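Local coordinates for putative glycyl-glycine endopeptidase lytM (Ruminococcus gnavus, PDB 3NYY), which probably acts as a metalloendopeptidase of the M23 family, whose characterised members cut peptides of the bacterial cell wall, at residues P11-Q15 / P16-R20; G63-K66 / L67-W71; T75-D78 / A79-Q82; S231-P234 / Y235-L238. One frame throughout, in Å; residues are numbered along the deposited sequence. Where two conformers were deposited one is given.

Overall arrangement
Four local contacts, each at the start of a helix or within one, follow one another along the chain. Interactions 1, 2 and 3 belong to the helical N-terminal part, on the loop into helix 16-20, on helix 61-71 and on helix 77-88; interaction 4 joins strand 228-232 of the large antiparallel sheet to helix 235-240. Interactions 2 and 3, centres about 14 Å apart, touch through Tyr68 and Trp77 and share a sulfate. Interaction 1 lies between the two parts: Val12 packs on Tyr80 of interaction 3, whereas Arg19 binds the 231-234 segment of interaction 4, about 12 Å away between centres. Helix 16-20 is thus one of the links between the helical part and the peptidase-family sheet.

Interaction 1 (P11-Q15 / P16-R20); sequences PVVSQ and PDFRR. With SO4 (sulfate ion), chain E.
Val12 meets Phe18 across the bend that leads into helix 16-20. Its CG1 branch lies 3.7 Å from CD1 of Phe18, the two side chains crossing at about a right angle; a first torsion of -174° puts this branch anti to the backbone N and against the ring. The carbonyl of Val12 accepts from the backbone, Gln15 N to Val12 O being 3.0 Å, and its O also sits 3.4 Å from CB of Phe18. Val13 packs more loosely on the same ring, with CG2 4.3 Å from CE2 of Phe18, while its O lies 3.1 Å from CG of Arg19. Cys84 and Ile87 of helix 77-88 touch Phe18 as well. Ser14 is joined to Arg19 by water 1, which donates to Ser14 O and accepts from NH1 in the guanidinium plane; the Ser14 hydroxyl turns to Glu225. NH1 of Arg19 also donates to sulfate O1 at 2.8 Å. The water, the sulfate and Ser231 O, which accepts from NE, fix the guanidinium; Arg117 also donates to the anion. Gln15 accepts the helical bond from Arg19 N to its O (3.0 Å, N-H...O 167°), and its side chain, extended beyond CG, carries NE2 to Pro11 O at 3.1 Å, above the carbonyl plane; NE2 has a second acceptor in Arg7 O. The arrangement is a type I beta turn, Val12 to Gln15, running straight into a helix N-terminus, with Gln15 as N-cap and Pro16 in the first turn, where a missing N-H costs no helical bond.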
loop_
_atom_site.group_PDB
_atom_site.type_symbol
_atom_site.label_atom_id
_atom_site.label_comp_id
_atom_site.label_asym_id
_atom_site.label_seq_id
_atom_site.Cartn_x
_atom_site.Cartn_y
_atom_site.Cartn_z
ATOM N N PRO A 11 -20.164 -3.045 -23.743
ATOM C CA PRO A 11 -19.270 -1.960 -23.334
ATOM C C PRO A 11 -18.229 -2.468 -22.338
ATOM O O PRO A 11 -18.559 -3.245 -21.401
ATOM C CB PRO A 11 -20.232 -0.957 -22.680
ATOM C CG PRO A 11 -21.552 -1.235 -23.352
ATOM C CD PRO A 11 -21.580 -2.709 -23.492
ATOM N N VAL A 12 -16.972 -2.090 -22.563
ATOM C CA VAL A 12 -15.883 -2.723 -21.813
ATOM C C VAL A 12 -15.573 -2.029 -20.492
ATOM O O VAL A 12 -15.147 -2.677 -19.550
ATOM C CB VAL A 12 -14.628 -2.865 -22.694
ATOM C CG1 VAL A 12 -13.527 -3.673 -21.970
ATOM C CG2 VAL A 12 -15.004 -3.589 -24.015
ATOM N N VAL A 13 -15.829 -0.722 -20.391
ATOM C CA VAL A 13 -15.406 0.062 -19.208
ATOM C C VAL A 13 -15.956 -0.485 -17.890
ATOM O O VAL A 13 -15.212 -0.570 -16.902
ATOM C CB VAL A 13 -15.702 1.569 -19.365
ATOM C CG1 VAL A 13 -15.353 2.344 -18.090
ATOM C CG2 VAL A 13 -14.859 2.137 -20.572
ATOM N N SER A 14 -17.218 -0.905 -17.863
ATOM C CA SER A 14 -17.809 -1.446 -16.631
ATOM C C SER A 14 -17.531 -2.917 -16.359
ATOM O O SER A 14 -17.944 -3.441 -15.305
ATOM C CB SER A 14 -19.314 -1.178 -16.597
ATOM O OG SER A 14 -19.951 -1.737 -17.698
ATOM N N GLN A 15 -16.802 -3.598 -17.243
ATOM C CA GLN A 15 -16.473 -5.002 -16.990
ATOM C C GLN A 15 -15.416 -5.066 -15.885
ATOM O O GLN A 15 -14.384 -4.397 -15.957
ATOM C CB GLN A 15 -15.972 -5.706 -18.256
ATOM C CG GLN A 15 -17.035 -5.660 -19.384
ATOM C CD GLN A 15 -16.652 -6.417 -20.663
ATOM O OE1 GLN A 15 -15.794 -7.281 -20.648
ATOM N NE2 GLN A 15 -17.253 -6.030 -21.792
ATOM N N PRO A 16 -15.672 -5.877 -14.853
ATOM C CA PRO A 16 -14.735 -5.916 -13.723
ATOM C C PRO A 16 -13.275 -6.205 -14.099
ATOM O O PRO A 16 -12.361 -5.591 -13.511
ATOM C CB PRO A 16 -15.279 -7.051 -12.880
ATOM C CG PRO A 16 -16.758 -6.978 -13.111
ATOM C CD PRO A 16 -16.880 -6.659 -14.566
ATOM N N ASP A 17 -13.012 -7.111 -15.052
ATOM C CA ASP A 17 -11.631 -7.407 -15.397
ATOM C C ASP A 17 -10.946 -6.217 -16.114
ATOM O O ASP A 17 -9.766 -6.001 -15.919
ATOM C CB ASP A 17 -11.512 -8.658 -16.282
ATOM C CG ASP A 17 -11.819 -9.943 -15.554
ATOM O OD1 ASP A 17 -11.730 -10.004 -14.314
ATOM O OD2 ASP A 17 -12.153 -10.925 -16.240
ATOM N N PHE A 18 -11.684 -5.442 -16.909
ATOM C CA PHE A 18 -11.127 -4.233 -17.461
ATOM C C PHE A 18 -10.806 -3.227 -16.348
ATOM O O PHE A 18 -9.722 -2.626 -16.317
ATOM C CB PHE A 18 -12.059 -3.622 -18.498
ATOM C CG PHE A 18 -11.544 -2.343 -19.068
ATOM C CD1 PHE A 18 -10.626 -2.363 -20.127
ATOM C CD2 PHE A 18 -11.900 -1.119 -18.519
ATOM C CE1 PHE A 18 -10.135 -1.168 -20.662
ATOM C CE2 PHE A 18 -11.387 0.075 -19.034
ATOM C CZ PHE A 18 -10.497 0.049 -20.110
ATOM N N ARG A 19 -11.739 -3.040 -15.440
ATOM C CA ARG A 19 -11.519 -2.060 -14.374
ATOM C C ARG A 19 -10.304 -2.380 -13.534
ATOM O O ARG A 19 -9.600 -1.474 -13.067
ATOM C CB ARG A 19 -12.749 -1.890 -13.509
ATOM C CG ARG A 19 -13.930 -1.367 -14.249
ATOM C CD ARG A 19 -15.159 -1.301 -13.357
ATOM N NE ARG A 19 -15.013 -0.276 -12.321
ATOM C CZ ARG A 19 -15.860 -0.051 -11.328
ATOM N NH1 ARG A 19 -16.969 -0.790 -11.171
ATOM N NH2 ARG A 19 -15.632 0.932 -10.453
ATOM N N ARG A 20 -10.067 -3.684 -13.342
ATOM C CA ARG A 20 -8.916 -4.130 -12.546
ATOM C C ARG A 20 -7.548 -3.897 -13.205
ATOM O O ARG A 20 -6.547 -3.766 -12.512
ATOM C CB ARG A 20 -9.122 -5.601 -12.167
ATOM C CG ARG A 20 -7.982 -6.210 -11.305
ATOM C CD ARG A 20 -8.355 -7.559 -10.704
ATOM N NE ARG A 20 -8.881 -8.477 -11.718
ATOM C CZ ARG A 20 -8.171 -9.345 -12.418
ATOM N NH1 ARG A 20 -6.859 -9.475 -12.238
ATOM N NH2 ARG A 20 -8.774 -10.079 -13.351
HETATM S S SO4 E . -20.128 -0.108 -8.781
HETATM O O1 SO4 E . -18.935 0.257 -9.526
HETATM O O2 SO4 E . -20.777 1.123 -8.331
HETATM O O3 SO4 E . -21.008 -0.896 -9.645
HETATM O O4 SO4 E . -19.773 -0.919 -7.613
HETATM O O HOH W 1 -18.198 -2.794 -12.749
#

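Interaction 2 (G63-K66 / L67-W71); sequences GFQK and LYRQW. With SO4 (sulfate ion), chain F.
Gln65 and Tyr68 lie side by side on helix 61-71 and point the same way, the amide NE2 of Gln65 3.6 Å from CD2 of Tyr68, with amide and ring planes 57° apart. A bend at chi2 (68°) of Gln65 carries the amide alongside the ring. Main-chain bonds run from Leu67 N to Gly63 O, Tyr68 N to Phe64 O (2.8 Å) and Arg69 N to Gln65 O, with a weak one from Gln70 N to Lys66 O. Apolar contact is slight: CD1 of Phe64 and CD1 of Leu67 stand 4.2 Å apart. The same NE2 of Gln65 donates to water 2, which also accepts from NH1 of Arg69, while OE1 accepts from Arg39. The Tyr68 hydroxyl, bonded to Arg72, lies 2.9 Å from sulfate O3 in a weak, unsettled bond. A phenylalanine at Tyr68 would probably leave Arg72 without this hydroxyl partner and the sulfate less firmly held. With Trp77 and Arg85 also donating to the sulfate, the chemistry implies a surface patch suited to an anion, here probably one from the crystallisation liquor.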
loop_
_atom_site.group_PDB
_atom_site.type_symbol
_atom_site.label_atom_id
_atom_site.label_comp_id
_atom_site.label_asym_id
_atom_site.label_seq_id
_atom_site.Cartn_x
_atom_site.Cartn_y
_atom_site.Cartn_z
ATOM N N GLY A 63 4.667 -9.088 -32.717
ATOM C CA GLY A 63 3.530 -9.855 -32.192
ATOM C C GLY A 63 2.290 -8.976 -32.049
ATOM O O GLY A 63 1.203 -9.363 -32.447
ATOM N N PHE A 64 2.478 -7.766 -31.534
ATOM C CA PHE A 64 1.363 -6.834 -31.340
ATOM C C PHE A 64 0.866 -6.248 -32.627
ATOM O O PHE A 64 -0.334 -6.072 -32.790
ATOM C CB PHE A 64 1.699 -5.738 -30.319
ATOM C CG PHE A 64 1.663 -6.250 -28.907
ATOM C CD1 PHE A 64 0.441 -6.684 -28.338
ATOM C CD2 PHE A 64 2.815 -6.424 -28.184
ATOM C CE1 PHE A 64 0.437 -7.226 -27.050
ATOM C CE2 PHE A 64 2.777 -6.945 -26.911
ATOM C CZ PHE A 64 1.582 -7.329 -26.355
ATOM N N GLN A 65 1.756 -5.998 -33.582
ATOM C CA GLN A 65 1.289 -5.511 -34.868
ATOM C C GLN A 65 0.401 -6.533 -35.589
ATOM O O GLN A 65 -0.597 -6.179 -36.234
ATOM C CB GLN A 65 2.469 -5.074 -35.757
ATOM C CG GLN A 65 2.030 -4.285 -36.977
ATOM C CD GLN A 65 1.442 -2.910 -36.622
ATOM O OE1 GLN A 65 1.750 -2.331 -35.570
ATOM N NE2 GLN A 65 0.618 -2.372 -37.521
ATOM N N LYS A 66 0.781 -7.804 -35.491
ATOM C CA LYS A 66 -0.016 -8.905 -36.006
ATOM C C LYS A 66 -1.418 -8.952 -35.364
ATOM O O LYS A 66 -2.427 -9.043 -36.060
ATOM C CB LYS A 66 0.747 -10.214 -35.772
ATOM C CG LYS A 66 0.123 -11.455 -36.380
ATOM C CD LYS A 66 0.971 -12.676 -36.002
ATOM C CE LYS A 66 0.447 -13.979 -36.585
ATOM N NZ LYS A 66 0.946 -14.166 -37.974
ATOM N N LEU A 67 -1.457 -8.876 -34.034
ATOM C CA LEU A 67 -2.734 -8.828 -33.299
ATOM C C LEU A 67 -3.534 -7.630 -33.693
ATOM O O LEU A 67 -4.733 -7.724 -33.844
ATOM C CB LEU A 67 -2.507 -8.823 -31.798
ATOM C CG LEU A 67 -2.063 -10.154 -31.203
ATOM C CD1 LEU A 67 -1.591 -10.044 -29.739
ATOM C CD2 LEU A 67 -3.172 -11.212 -31.390
ATOM N N TYR A 68 -2.891 -6.470 -33.819
ATOM C CA TYR A 68 -3.606 -5.279 -34.251
ATOM C C TYR A 68 -4.323 -5.460 -35.608
ATOM O O TYR A 68 -5.506 -5.116 -35.767
ATOM C CB TYR A 68 -2.648 -4.082 -34.325
ATOM C CG TYR A 68 -3.256 -2.872 -34.997
ATOM C CD1 TYR A 68 -4.348 -2.176 -34.430
ATOM C CD2 TYR A 68 -2.762 -2.428 -36.220
ATOM C CE1 TYR A 68 -4.918 -1.052 -35.092
ATOM C CE2 TYR A 68 -3.331 -1.319 -36.886
ATOM C CZ TYR A 68 -4.403 -0.638 -36.304
ATOM O OH TYR A 68 -4.900 0.447 -37.002
ATOM N N ARG A 69 -3.620 -6.022 -36.574
ATOM C CA ARG A 69 -4.212 -6.175 -37.919
ATOM C C ARG A 69 -5.431 -7.112 -37.924
ATOM O O ARG A 69 -6.337 -6.955 -38.736
ATOM C CB ARG A 69 -3.156 -6.575 -38.933
ATOM C CG ARG A 69 -2.180 -5.401 -39.240
ATOM C CD ARG A 69 -2.870 -4.099 -39.753
ATOM N NE ARG A 69 -3.464 -4.190 -41.104
ATOM C CZ ARG A 69 -2.772 -4.149 -42.255
ATOM N NH1 ARG A 69 -1.442 -4.025 -42.269
ATOM N NH2 ARG A 69 -3.416 -4.241 -43.418
ATOM N N GLN A 70 -5.465 -8.036 -36.972
ATOM C CA GLN A 70 -6.639 -8.876 -36.780
ATOM C C GLN A 70 -7.772 -8.136 -36.033
ATOM O O GLN A 70 -8.861 -7.901 -36.572
ATOM C CB GLN A 70 -6.211 -10.112 -35.998
ATOM C CG GLN A 70 -5.140 -10.956 -36.748
ATOM C CD GLN A 70 -4.593 -12.137 -35.918
ATOM O OE1 GLN A 70 -3.385 -12.407 -35.905
ATOM N NE2 GLN A 70 -5.476 -12.840 -35.251
ATOM N N TRP A 71 -7.474 -7.704 -34.802
ATOM C CA TRP A 71 -8.504 -7.178 -33.898
ATOM C C TRP A 71 -9.162 -5.891 -34.362
ATOM O O TRP A 71 -10.309 -5.633 -34.018
ATOM C CB TRP A 71 -7.957 -7.035 -32.454
ATOM C CG TRP A 71 -7.881 -8.346 -31.765
ATOM C CD1 TRP A 71 -6.826 -9.163 -31.712
ATOM C CD2 TRP A 71 -8.951 -9.011 -31.077
ATOM N NE1 TRP A 71 -7.135 -10.307 -31.022
ATOM C CE2 TRP A 71 -8.438 -10.233 -30.618
ATOM C CE3 TRP A 71 -10.283 -8.703 -30.835
ATOM C CZ2 TRP A 71 -9.203 -11.151 -29.930
ATOM C CZ3 TRP A 71 -11.041 -9.609 -30.128
ATOM C CH2 TRP A 71 -10.491 -10.816 -29.679
HETATM S S SO4 F . -6.764 2.217 -34.369
HETATM O O1 SO4 F . -6.291 1.552 -33.150
HETATM O O2 SO4 F . -7.496 3.425 -34.003
HETATM O O3 SO4 F . -5.616 2.537 -35.195
HETATM O O4 SO4 F . -7.661 1.249 -35.005
HETATM O O HOH W 2 0.394 -3.487 -40.169
#

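Interaction 3 (T75-D78 / A79-Q82); sequences TGWD and AYVQ. With SO4 (sulfate ion), chain F.
The first turn of helix 77-88 is built around an indole with a valine on its face: Gly76 is the N-cap, and Val81, one turn on, lies over one face of the Trp77 indole. CB of Val81 lies 3.8 Å from the centroid of the six-membered ring of Trp77, 18° off the normal, a CH-pi contact, and CG2 of Val81 approaches CZ2 of Trp77 to 3.6 Å. The backbone bond between the same residues, Val81 N to Trp77 O, is short and almost straight (2.8 Å, N-H...O 176°), fixing the spacing that lets the valine sit over the ring. Neighbouring bonds join Tyr80 N to Gly76 O and Gln82 N to Asp78 O. With CG anti to the backbone N (chi1 170°), the indole is brought against Tyr80 and Val81 of the following turn. At its benzene side, CE3 of Trp77 stands 4.1 Å from CD2 of Tyr80, close to the plane of the tyrosine ring and at its edge. The hydroxyl of Tyr80 bonds to Gly42 O on helix 37-48. Leu43 of helix 37-48 and Tyr68 of helix 61-71 touch Trp77, so two other helices pack on the indole. A leucine in place of Trp77 would probably open a gap beside Val81 and Tyr80 and take one donor from the sulfate. CG1 of Val81, in the crowded position between backbone N and carbonyl carbon, lies 3.5 Å from Asp78 O. At the indole edge, NE1 of Trp77 donates in the ring plane to sulfate O4 at 2.9 Å, with a weaker bond to O1 at 3.4 Å.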
loop_
_atom_site.group_PDB
_atom_site.type_symbol
_atom_site.label_atom_id
_atom_site.label_comp_id
_atom_site.label_asym_id
_atom_site.label_seq_id
_atom_site.Cartn_x
_atom_site.Cartn_y
_atom_site.Cartn_z
ATOM N N THR A 75 -16.069 -5.243 -34.819
ATOM C CA THR A 75 -16.996 -4.265 -34.317
ATOM C C THR A 75 -16.760 -4.226 -32.821
ATOM O O THR A 75 -16.575 -5.273 -32.172
ATOM C CB THR A 75 -18.450 -4.631 -34.634
ATOM O OG1 THR A 75 -18.797 -5.822 -33.923
ATOM C CG2 THR A 75 -18.605 -4.847 -36.142
ATOM N N GLY A 76 -16.697 -3.015 -32.283
ATOM C CA GLY A 76 -16.356 -2.822 -30.888
ATOM C C GLY A 76 -14.911 -2.397 -30.674
ATOM O O GLY A 76 -14.600 -1.776 -29.644
ATOM N N TRP A 77 -14.013 -2.738 -31.607
ATOM C CA TRP A 77 -12.600 -2.327 -31.460
ATOM C C TRP A 77 -12.437 -0.828 -31.197
ATOM O O TRP A 77 -11.740 -0.456 -30.247
ATOM C CB TRP A 77 -11.788 -2.729 -32.673
ATOM C CG TRP A 77 -10.421 -2.141 -32.687
ATOM C CD1 TRP A 77 -10.009 -1.150 -33.486
ATOM C CD2 TRP A 77 -9.299 -2.527 -31.893
ATOM N NE1 TRP A 77 -8.696 -0.844 -33.225
ATOM C CE2 TRP A 77 -8.235 -1.663 -32.248
ATOM C CE3 TRP A 77 -9.102 -3.458 -30.870
ATOM C CZ2 TRP A 77 -6.970 -1.743 -31.658
ATOM C CZ3 TRP A 77 -7.851 -3.535 -30.270
ATOM C CH2 TRP A 77 -6.801 -2.667 -30.659
ATOM N N ASP A 78 -13.072 -0.006 -32.017
ATOM C CA ASP A 78 -12.849 1.445 -31.927
ATOM C C ASP A 78 -13.126 1.971 -30.519
ATOM O O ASP A 78 -12.283 2.667 -29.938
ATOM C CB ASP A 78 -13.639 2.229 -32.972
ATOM C CG ASP A 78 -13.060 2.043 -34.394
ATOM O OD1 ASP A 78 -11.859 1.668 -34.573
ATOM O OD2 ASP A 78 -13.821 2.282 -35.333
ATOM N N ALA A 79 -14.273 1.606 -29.953
ATOM C CA ALA A 79 -14.595 2.105 -28.594
ATOM C C ALA A 79 -13.650 1.552 -27.535
ATOM O O ALA A 79 -13.263 2.266 -26.610
ATOM C CB ALA A 79 -16.056 1.780 -28.232
ATOM N N TYR A 80 -13.329 0.269 -27.665
ATOM C CA TYR A 80 -12.465 -0.408 -26.735
ATOM C C TYR A 80 -11.065 0.134 -26.702
ATOM O O TYR A 80 -10.540 0.404 -25.617
ATOM C CB TYR A 80 -12.411 -1.888 -27.052
ATOM C CG TYR A 80 -11.381 -2.694 -26.321
ATOM C CD1 TYR A 80 -11.480 -2.928 -24.957
ATOM C CD2 TYR A 80 -10.298 -3.239 -26.972
ATOM C CE1 TYR A 80 -10.556 -3.704 -24.284
ATOM C CE2 TYR A 80 -9.380 -4.032 -26.323
ATOM C CZ TYR A 80 -9.497 -4.270 -24.968
ATOM O OH TYR A 80 -8.614 -5.055 -24.265
ATOM N N VAL A 81 -10.448 0.295 -27.869
ATOM C CA VAL A 81 -9.070 0.805 -27.897
ATOM C C VAL A 81 -9.027 2.291 -27.437
ATOM O O VAL A 81 -8.038 2.733 -26.845
ATOM C CB VAL A 81 -8.374 0.615 -29.272
ATOM C CG1 VAL A 81 -8.990 1.534 -30.400
ATOM C CG2 VAL A 81 -6.850 0.802 -29.129
ATOM N N GLN A 82 -10.103 3.030 -27.690
ATOM C CA GLN A 82 -10.161 4.419 -27.223
ATOM C C GLN A 82 -10.136 4.418 -25.693
ATOM O O GLN A 82 -9.441 5.262 -25.109
ATOM C CB GLN A 82 -11.391 5.148 -27.740
ATOM C CG GLN A 82 -11.578 6.547 -27.177
ATOM C CD GLN A 82 -12.846 7.183 -27.721
ATOM O OE1 GLN A 82 -13.925 6.588 -27.670
ATOM N NE2 GLN A 82 -12.715 8.374 -28.290
HETATM S S SO4 F . -6.764 2.217 -34.369
HETATM O O1 SO4 F . -6.291 1.552 -33.150
HETATM O O2 SO4 F . -7.496 3.425 -34.003
HETATM O O3 SO4 F . -5.616 2.537 -35.195
HETATM O O4 SO4 F . -7.661 1.249 -35.005
#

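Interaction 4 (S231-P234 / Y235-L238); sequences SVNP and YPVL
Leaving strand 228-232, the chain stays extended at Asn233 and turns at Pro234 into helix 235-240, whose first bond here runs from Leu238 N to Pro234 O at 3.0 Å, nearly along the C=O axis. The proline ring packs forward along the helix, CB of Pro234 being 4.0 Å from CD1 of Leu238. CG1 of Val237 also lies close to the Pro234 carbonyl, 3.3 Å from its O. Asn233 supplies the cap: its OD1 accepts from Tyr235 N at 3.1 Å, an Asx turn at the helix N-terminus. The N-H meets OD1 from above the carbonyl plane, 68° out of it and not on a lone pair. The Asn233 amide and the Tyr235 ring lie side by side, pointing the same way, their planes 26° apart. An anti arrangement of CG to the backbone N (chi1 -168°) carries OD1 to within 3.4 Å of CB of Tyr235. The other amide branch crosses the next proline at about a right angle, ND2 of Asn233 standing 3.9 Å from CD of Pro236, and it donates to Asp111 and to Arg20 O of helix 16-20. Pro236 has no N-H to offer, and the next donor is met by water: water 3 donates to Asn233 O (2.7 Å) and accepts from Val237 N. Leu219 of strand 216-225 touches both Pro234 and Leu238, while Trp88 of helix 77-88 touches Pro236 and Val237.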
loop_
_atom_site.group_PDB
_atom_site.type_symbol
_atom_site.label_atom_id
_atom_site.label_comp_id
_atom_site.label_asym_id
_atom_site.label_seq_id
_atom_site.Cartn_x
_atom_site.Cartn_y
_atom_site.Cartn_z
ATOM N N SER A 231 -14.823 4.436 -12.232
ATOM C CA SER A 231 -13.432 4.345 -11.827
ATOM C C SER A 231 -12.756 3.078 -12.387
ATOM O O SER A 231 -13.361 2.001 -12.484
ATOM C CB SER A 231 -13.335 4.356 -10.297
ATOM O OG SER A 231 -14.030 3.233 -9.726
ATOM N N VAL A 232 -11.483 3.242 -12.739
ATOM C CA VAL A 232 -10.610 2.135 -13.175
ATOM C C VAL A 232 -9.330 2.171 -12.368
ATOM O O VAL A 232 -8.955 3.223 -11.843
ATOM C CB VAL A 232 -10.307 2.206 -14.708
ATOM C CG1 VAL A 232 -11.611 2.241 -15.488
ATOM C CG2 VAL A 232 -9.435 3.401 -15.036
ATOM N N ASN A 233 -8.661 1.034 -12.273
ATOM C CA ASN A 233 -7.463 0.916 -11.447
ATOM C C ASN A 233 -6.301 1.733 -11.992
ATOM O O ASN A 233 -5.783 1.404 -13.073
ATOM C CB ASN A 233 -7.079 -0.560 -11.341
ATOM C CG ASN A 233 -6.036 -0.846 -10.285
ATOM O OD1 ASN A 233 -5.646 0.047 -9.493
ATOM N ND2 ASN A 233 -5.617 -2.152 -10.201
ATOM N N PRO A 234 -5.808 2.741 -11.217
ATOM C CA PRO A 234 -4.655 3.474 -11.729
ATOM C C PRO A 234 -3.322 2.792 -11.468
ATOM O O PRO A 234 -2.308 3.258 -11.963
ATOM C CB PRO A 234 -4.680 4.776 -10.902
ATOM C CG PRO A 234 -6.038 4.845 -10.316
ATOM C CD PRO A 234 -6.408 3.415 -10.049
ATOM N N TYR A 235 -3.299 1.726 -10.678
ATOM C CA TYR A 235 -2.032 1.182 -10.255
ATOM C C TYR A 235 -1.098 0.807 -11.425
ATOM O O TYR A 235 0.066 1.228 -11.449
ATOM C CB TYR A 235 -2.235 -0.009 -9.287
ATOM C CG TYR A 235 -0.945 -0.674 -8.876
ATOM C CD1 TYR A 235 -0.215 -0.144 -7.816
ATOM C CD2 TYR A 235 -0.430 -1.795 -9.554
ATOM C CE1 TYR A 235 0.972 -0.710 -7.405
ATOM C CE2 TYR A 235 0.805 -2.363 -9.110
ATOM C CZ TYR A 235 1.481 -1.774 -8.053
ATOM O OH TYR A 235 2.711 -2.268 -7.557
ATOM N N PRO A 236 -1.595 0.043 -12.424
ATOM C CA PRO A 236 -0.630 -0.343 -13.478
ATOM C C PRO A 236 -0.060 0.814 -14.311
ATOM O O PRO A 236 1.162 0.819 -14.619
ATOM C CB PRO A 236 -1.427 -1.379 -14.310
ATOM C CG PRO A 236 -2.435 -1.952 -13.277
ATOM C CD PRO A 236 -2.845 -0.726 -12.510
ATOM N N VAL A 237 -0.888 1.807 -14.625
ATOM C CA VAL A 237 -0.377 3.005 -15.336
ATOM C C VAL A 237 0.578 3.819 -14.456
ATOM O O VAL A 237 1.575 4.337 -14.923
ATOM C CB VAL A 237 -1.484 3.807 -15.989
ATOM C CG1 VAL A 237 -2.311 4.629 -14.987
ATOM C CG2 VAL A 237 -0.928 4.764 -17.125
ATOM N N LEU A 238 0.353 3.810 -13.134
ATOM C CA LEU A 238 1.288 4.465 -12.227
ATOM C C LEU A 238 2.618 3.749 -12.248
ATOM O O LEU A 238 3.653 4.411 -12.277
ATOM C CB LEU A 238 0.761 4.533 -10.795
ATOM C CG LEU A 238 -0.292 5.592 -10.537
ATOM C CD1 LEU A 238 -1.045 5.365 -9.229
ATOM C CD2 LEU A 238 0.336 7.061 -10.553
HETATM O O HOH W 3 -3.915 1.350 -15.074
#